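Local coordinates for protein cytochrome B5 (Hadesarchaea archaeon YNP_N21, PDB 6NZX) that binds heme and probably carries electrons as a cytochrome b5 domain protein, at residues 13-26 against 40-54. Residues are numbered along the deposited sequence; the frame is centred on the assembly and turned at random.
With HEM (protoporphyrin IX containing Fe), chain B.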
loop_
_atom_site.group_PDB
_atom_site.type_symbol
_atom_site.label_atom_id
_atom_site.label_comp_id
_atom_site.label_asym_id
_atom_site.label_seq_id
_atom_site.Cartn_x
_atom_site.Cartn_y
_atom_site.Cartn_z
ATOM N N TYR A 13 -2.882 -2.307 -8.192
ATOM C CA TYR A 13 -3.728 -1.761 -7.119
ATOM C C TYR A 13 -3.159 -0.399 -6.713
ATOM O O TYR A 13 -2.642 -0.227 -5.611
ATOM C CB TYR A 13 -3.831 -2.746 -5.947
ATOM C CG TYR A 13 -4.603 -3.998 -6.270
ATOM C CD1 TYR A 13 -5.950 -4.096 -5.991
ATOM C CD2 TYR A 13 -3.992 -5.080 -6.886
ATOM C CE1 TYR A 13 -6.671 -5.239 -6.322
ATOM C CE2 TYR A 13 -4.701 -6.225 -7.223
ATOM C CZ TYR A 13 -6.050 -6.307 -6.941
ATOM O OH TYR A 13 -6.771 -7.422 -7.288
ATOM N N ASN A 14 -3.252 0.553 -7.645
ATOM C CA ASN A 14 -2.480 1.782 -7.613
ATOM C C ASN A 14 -3.383 2.983 -7.338
ATOM O O ASN A 14 -2.930 4.114 -7.437
ATOM C CB ASN A 14 -1.698 1.987 -8.911
ATOM C CG ASN A 14 -2.574 2.070 -10.143
ATOM O OD1 ASN A 14 -3.802 2.069 -10.058
ATOM N ND2 ASN A 14 -1.946 2.148 -11.297
ATOM N N GLY A 15 -4.654 2.729 -7.012
ATOM C CA GLY A 15 -5.564 3.763 -6.590
ATOM C C GLY A 15 -6.063 4.639 -7.736
ATOM O O GLY A 15 -6.837 5.551 -7.486
ATOM N N LYS A 16 -5.666 4.339 -8.983
ATOM C CA LYS A 16 -6.009 5.162 -10.153
ATOM C C LYS A 16 -7.174 4.535 -10.924
ATOM O O LYS A 16 -7.313 3.319 -10.983
ATOM C CB LYS A 16 -4.801 5.311 -11.083
ATOM C CG LYS A 16 -3.583 5.972 -10.457
ATOM C CD LYS A 16 -2.638 6.544 -11.487
ATOM C CE LYS A 16 -1.289 6.940 -10.931
ATOM N NZ LYS A 16 -0.197 6.363 -11.750
ATOM N N GLU A 17 -8.015 5.398 -11.506
ATOM C CA GLU A 17 -9.055 5.002 -12.462
ATOM C C GLU A 17 -9.997 3.968 -11.833
ATOM O O GLU A 17 -10.449 3.050 -12.510
ATOM C CB GLU A 17 -8.404 4.461 -13.739
ATOM C CG GLU A 17 -7.430 5.443 -14.368
ATOM C CD GLU A 17 -6.610 4.893 -15.525
ATOM O OE1 GLU A 17 -7.206 4.548 -16.567
ATOM O OE2 GLU A 17 -5.376 4.806 -15.375
ATOM N N GLY A 18 -10.283 4.132 -10.535
ATOM C CA GLY A 18 -11.248 3.302 -9.815
ATOM C C GLY A 18 -10.636 2.053 -9.195
ATOM O O GLY A 18 -11.336 1.298 -8.554
ATOM N N ALA A 19 -9.343 1.805 -9.422
ATOM C CA ALA A 19 -8.653 0.624 -8.850
ATOM C C ALA A 19 -8.407 0.863 -7.361
ATOM O O ALA A 19 -8.166 1.995 -6.949
ATOM C CB ALA A 19 -7.358 0.374 -9.575
ATOM N N PRO A 20 -8.463 -0.172 -6.497
ATOM C CA PRO A 20 -8.105 0.008 -5.093
ATOM C C PRO A 20 -6.631 0.402 -4.955
ATOM O O PRO A 20 -5.819 0.189 -5.869
ATOM C CB PRO A 20 -8.395 -1.349 -4.422
ATOM C CG PRO A 20 -9.219 -2.109 -5.431
ATOM C CD PRO A 20 -8.859 -1.551 -6.796
ATOM N N ALA A 21 -6.317 1.004 -3.810
ATOM C CA ALA A 21 -4.966 1.378 -3.446
ATOM C C ALA A 21 -4.493 0.429 -2.333
ATOM O O ALA A 21 -5.061 0.388 -1.218
ATOM C CB ALA A 21 -4.923 2.840 -3.047
ATOM N N TYR A 22 -3.505 -0.390 -2.682
ATOM C CA TYR A 22 -2.913 -1.384 -1.780
ATOM C C TYR A 22 -1.446 -1.006 -1.590
ATOM O O TYR A 22 -0.819 -0.503 -2.509
ATOM C CB TYR A 22 -2.911 -2.786 -2.389
ATOM C CG TYR A 22 -4.219 -3.533 -2.452
ATOM C CD1 TYR A 22 -5.416 -2.972 -2.058
ATOM C CD2 TYR A 22 -4.247 -4.813 -2.984
ATOM C CE1 TYR A 22 -6.603 -3.682 -2.146
ATOM C CE2 TYR A 22 -5.422 -5.544 -3.064
ATOM C CZ TYR A 22 -6.608 -4.961 -2.664
ATOM O OH TYR A 22 -7.765 -5.658 -2.748
ATOM N N VAL A 23 -0.904 -1.266 -0.406
ATOM C CA VAL A 23 0.509 -1.036 -0.158
ATOM C C VAL A 23 1.039 -2.265 0.564
ATOM O O VAL A 23 0.338 -2.801 1.394
ATOM C CB VAL A 23 0.758 0.242 0.668
ATOM C CG1 VAL A 23 0.379 1.485 -0.109
ATOM C CG2 VAL A 23 0.021 0.211 2.006
ATOM N N ALA A 24 2.270 -2.682 0.248
ATOM C CA ALA A 24 2.863 -3.819 0.954
ATOM C C ALA A 24 3.862 -3.296 1.993
ATOM O O ALA A 24 4.483 -2.229 1.827
ATOM C CB ALA A 24 3.478 -4.803 -0.005
ATOM N N TYR A 25 3.934 -4.018 3.114
ATOM C CA TYR A 25 4.888 -3.720 4.166
ATOM C C TYR A 25 5.278 -5.027 4.854
ATOM O O TYR A 25 4.420 -5.680 5.417
ATOM C CB TYR A 25 4.330 -2.720 5.185
ATOM C CG TYR A 25 5.330 -2.399 6.269
ATOM C CD1 TYR A 25 5.199 -2.907 7.550
ATOM C CD2 TYR A 25 6.468 -1.669 5.976
ATOM C CE1 TYR A 25 6.155 -2.658 8.525
ATOM C CE2 TYR A 25 7.441 -1.424 6.930
ATOM C CZ TYR A 25 7.283 -1.917 8.210
ATOM O OH TYR A 25 8.228 -1.653 9.157
ATOM N N ASN A 26 6.570 -5.387 4.772
ATOM C CA ASN A 26 7.125 -6.546 5.496
ATOM C C ASN A 26 6.354 -7.820 5.142
ATOM O O ASN A 26 6.051 -8.606 6.046
ATOM C CB ASN A 26 7.068 -6.357 7.021
ATOM C CG ASN A 26 8.245 -5.587 7.561
ATOM O OD1 ASN A 26 9.144 -5.206 6.807
ATOM N ND2 ASN A 26 8.237 -5.329 8.859
ATOM N N GLY A 40 -6.091 8.500 -5.151
ATOM C CA GLY A 40 -5.303 8.715 -6.365
ATOM C C GLY A 40 -4.073 7.813 -6.402
ATOM O O GLY A 40 -3.368 7.756 -7.411
ATOM N N GLY A 41 -3.800 7.118 -5.289
ATOM C CA GLY A 41 -2.656 6.202 -5.177
ATOM C C GLY A 41 -1.325 6.912 -4.977
ATOM O O GLY A 41 -0.267 6.315 -5.182
ATOM N N LYS A 42 -1.378 8.186 -4.572
ATOM C CA LYS A 42 -0.201 8.946 -4.210
ATOM C C LYS A 42 -0.292 9.248 -2.712
ATOM O O LYS A 42 -1.405 9.503 -2.174
ATOM C CB LYS A 42 -0.077 10.203 -5.083
ATOM C CG LYS A 42 0.417 9.954 -6.509
ATOM C CD LYS A 42 -0.602 10.217 -7.619
ATOM C CE LYS A 42 -0.005 10.084 -9.009
ATOM N NZ LYS A 42 -0.906 10.596 -10.068
ATOM N N HIS A 43 0.865 9.144 -2.045
ATOM C CA HIS A 43 1.018 9.394 -0.605
ATOM C C HIS A 43 2.079 10.486 -0.412
ATOM O O HIS A 43 3.274 10.224 -0.470
ATOM C CB HIS A 43 1.336 8.080 0.137
ATOM C CG HIS A 43 1.334 8.191 1.628
ATOM N ND1 HIS A 43 0.224 8.607 2.342
ATOM C CD2 HIS A 43 2.281 7.887 2.543
ATOM C CE1 HIS A 43 0.511 8.601 3.632
ATOM N NE2 HIS A 43 1.772 8.164 3.786
ATOM N N HIS A 44 1.606 11.724 -0.251
ATOM C CA HIS A 44 2.444 12.893 0.116
ATOM C C HIS A 44 3.646 13.011 -0.818
ATOM O O HIS A 44 4.778 13.200 -0.354
ATOM C CB HIS A 44 2.823 12.837 1.605
ATOM C CG HIS A 44 1.612 12.845 2.478
ATOM N ND1 HIS A 44 0.745 13.925 2.524
ATOM C CD2 HIS A 44 1.064 11.885 3.254
ATOM C CE1 HIS A 44 -0.268 13.642 3.331
ATOM N NE2 HIS A 44 -0.102 12.388 3.787
ATOM N N VAL A 45 3.368 12.877 -2.125
ATOM C CA VAL A 45 4.263 13.224 -3.227
ATOM C C VAL A 45 5.282 12.100 -3.458
ATOM O O VAL A 45 5.495 11.717 -4.590
ATOM C CB VAL A 45 4.957 14.594 -3.039
ATOM C CG1 VAL A 45 5.875 14.942 -4.206
ATOM C CG2 VAL A 45 3.953 15.719 -2.827
ATOM N N LEU A 46 5.880 11.573 -2.386
ATOM C CA LEU A 46 7.064 10.730 -2.478
ATOM C C LEU A 46 6.715 9.262 -2.778
ATOM O O LEU A 46 7.582 8.525 -3.250
ATOM C CB LEU A 46 7.810 10.834 -1.145
ATOM C CG LEU A 46 8.523 12.160 -0.875
ATOM C CD1 LEU A 46 9.372 12.050 0.380
ATOM C CD2 LEU A 46 9.397 12.555 -2.058
ATOM N N HIS A 47 5.472 8.843 -2.483
ATOM C CA HIS A 47 5.109 7.422 -2.397
ATOM C C HIS A 47 3.940 7.087 -3.338
ATOM O O HIS A 47 2.985 7.864 -3.511
ATOM C CB HIS A 47 4.814 7.026 -0.939
ATOM C CG HIS A 47 5.819 7.550 0.038
ATOM N ND1 HIS A 47 7.103 7.054 0.097
ATOM C CD2 HIS A 47 5.744 8.534 0.959
ATOM C CE1 HIS A 47 7.781 7.691 1.027
ATOM N NE2 HIS A 47 6.961 8.618 1.592
ATOM N N ASP A 48 4.034 5.893 -3.935
ATOM C CA ASP A 48 3.042 5.374 -4.853
ATOM C C ASP A 48 2.400 4.135 -4.230
ATOM O O ASP A 48 3.093 3.295 -3.644
ATOM C CB ASP A 48 3.679 5.090 -6.209
ATOM C CG ASP A 48 4.196 6.354 -6.873
ATOM O OD1 ASP A 48 5.415 6.416 -7.176
ATOM O OD2 ASP A 48 3.383 7.282 -7.043
ATOM N N ALA A 49 1.069 4.066 -4.325
ATOM C CA ALA A 49 0.328 2.870 -3.993
ATOM C C ALA A 49 0.737 1.788 -4.986
ATOM O O ALA A 49 1.288 2.099 -6.046
ATOM C CB ALA A 49 -1.156 3.128 -4.012
ATOM N N GLY A 50 0.530 0.528 -4.597
ATOM C CA GLY A 50 0.768 -0.582 -5.475
ATOM C C GLY A 50 2.198 -1.063 -5.421
ATOM O O GLY A 50 2.643 -1.743 -6.334
ATOM N N GLN A 51 2.915 -0.724 -4.338
ATOM C CA GLN A 51 4.309 -1.066 -4.197
ATOM C C GLN A 51 4.590 -1.608 -2.795
ATOM O O GLN A 51 3.866 -1.361 -1.829
ATOM C CB GLN A 51 5.209 0.141 -4.473
ATOM C CG GLN A 51 5.212 0.574 -5.931
ATOM C CD GLN A 51 6.016 1.833 -6.139
ATOM O OE1 GLN A 51 6.367 2.531 -5.192
ATOM N NE2 GLN A 51 6.294 2.136 -7.396
ATOM N N ASP A 52 5.688 -2.356 -2.705
ATOM C CA ASP A 52 6.291 -2.678 -1.445
ATOM C C ASP A 52 7.134 -1.477 -0.980
ATOM O O ASP A 52 8.152 -1.145 -1.583
ATOM C CB ASP A 52 7.120 -3.947 -1.567
ATOM C CG ASP A 52 7.860 -4.309 -0.294
ATOM O OD1 ASP A 52 8.756 -5.120 -0.382
ATOM O OD2 ASP A 52 7.546 -3.748 0.745
ATOM N N LEU A 53 6.696 -0.850 0.109
ATOM C CA LEU A 53 7.287 0.356 0.600
ATOM C C LEU A 53 7.968 0.106 1.953
ATOM O O LEU A 53 8.106 1.035 2.790
ATOM C CB LEU A 53 6.172 1.404 0.683
ATOM C CG LEU A 53 5.492 1.768 -0.642
ATOM C CD1 LEU A 53 4.470 2.868 -0.429
ATOM C CD2 LEU A 53 6.508 2.201 -1.682
ATOM N N THR A 54 8.420 -1.137 2.168
ATOM C CA THR A 54 9.046 -1.535 3.410
ATOM C C THR A 54 10.217 -0.583 3.722
ATOM O O THR A 54 10.261 0.009 4.793
ATOM C CB THR A 54 9.510 -2.999 3.358
ATOM O OG1 THR A 54 8.395 -3.853 3.120
ATOM C CG2 THR A 54 10.195 -3.448 4.626
HETATM C CHA HEM B . -0.217 8.578 7.343
HETATM C CHB HEM B . 3.523 11.181 5.439
HETATM C CHC HEM B . 5.461 7.022 3.732
HETATM C CHD HEM B . 1.583 4.556 5.343
HETATM C C1A HEM B . 0.693 9.668 7.006
HETATM C C2A HEM B . 0.388 11.034 7.458
HETATM C C3A HEM B . 1.527 11.790 6.875
HETATM C C4A HEM B . 2.299 10.830 6.204
HETATM C CMA HEM B . 1.748 13.278 7.011
HETATM C CAA HEM B . -0.784 11.478 8.319
HETATM C CBA HEM B . -0.515 11.150 9.807
HETATM C CGA HEM B . -1.646 10.385 10.509
HETATM O O1A HEM B . -1.344 9.551 11.398
HETATM O O2A HEM B . -2.852 10.597 10.211
HETATM C C1B HEM B . 4.428 10.267 4.719
HETATM C C2B HEM B . 5.599 10.696 4.085
HETATM C C3B HEM B . 6.216 9.453 3.571
HETATM C C4B HEM B . 5.255 8.443 4.030
HETATM C CMB HEM B . 6.159 12.089 3.922
HETATM C CAB HEM B . 7.448 9.172 2.712
HETATM C CBB HEM B . 8.769 9.378 3.437
HETATM C C1C HEM B . 4.582 5.913 4.057
HETATM C C2C HEM B . 4.901 4.637 3.640
HETATM C C3C HEM B . 3.723 3.857 4.080
HETATM C C4C HEM B . 2.877 4.861 4.738
HETATM C CMC HEM B . 6.153 4.266 2.901
HETATM C CAC HEM B . 3.408 2.400 4.028
HETATM C CBC HEM B . 4.300 1.483 3.720
HETATM C C1D HEM B . 0.688 5.475 6.049
HETATM C C2D HEM B . -0.506 5.033 6.609
HETATM C C3D HEM B . -1.060 6.230 7.236
HETATM C C4D HEM B . -0.095 7.191 6.919
HETATM C CMD HEM B . -1.081 3.643 6.614
HETATM C CAD HEM B . -2.368 6.369 8.008
HETATM C CBD HEM B . -3.466 6.706 6.990
HETATM C CGD HEM B . -4.805 6.995 7.627
HETATM O O1D HEM B . -5.773 7.303 6.897
HETATM O O2D HEM B . -4.930 6.924 8.868
HETATM N NA HEM B . 1.796 9.572 6.254
HETATM N NB HEM B . 4.215 8.931 4.704
HETATM N NC HEM B . 3.421 6.085 4.676
HETATM N ND HEM B . 0.966 6.771 6.214
HETATM FE FE HEM B . 2.616 7.829 5.470
#
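In Thr54, chi1 of -60° sets OG1 beside its own backbone N, where it meets Asn26. The backbone N of Asn26 donates to this hydroxyl (Asn26 N to Thr54 OG1, 2.9 Å) in a nearly straight bond of 178°. Asp52 swings its carboxylate opposite its own N (chi1 177°), which carries OD2 forward to Thr54. OD2 takes the hydroxyl of Thr54 on its syn lone pair. It also takes Thr54 N from above the carboxylate plane, closing an Asx turn. The hydroxyl thus links Asp52 to Asn26, just past strand 22-25. Tyr25 crosses Thr54 at about a right angle, with CD2 3.6 Å from Thr54 CA. A valine in place of Thr54 would probably leave Asn26 N without its acceptor and Asp52 OD2 with one donor fewer.

A single beta bridge between Ala24 and Asp52 ties the heme-binding segment to strand 22-25. Ala24 N donates to Gln51 O (2.9 Å), and Leu53 N to Ala24 O (3.1 Å). Gly50 N reaches Tyr22 O at 2.7 Å. Ala21 CB touches Ala49 CB at 3.9 Å.

Segment 40-54 carries His43, which binds the heme iron with His62, and His47, whose modelled NE2 bond to heme CAB is too short to trust. Leu53 packs on the heme edge. Strand 22-25 edges the mixed sheet, paired with strand 28-31. Ala24 and Asp52 touch Leu76 of strand 72-76 and helix 7-11.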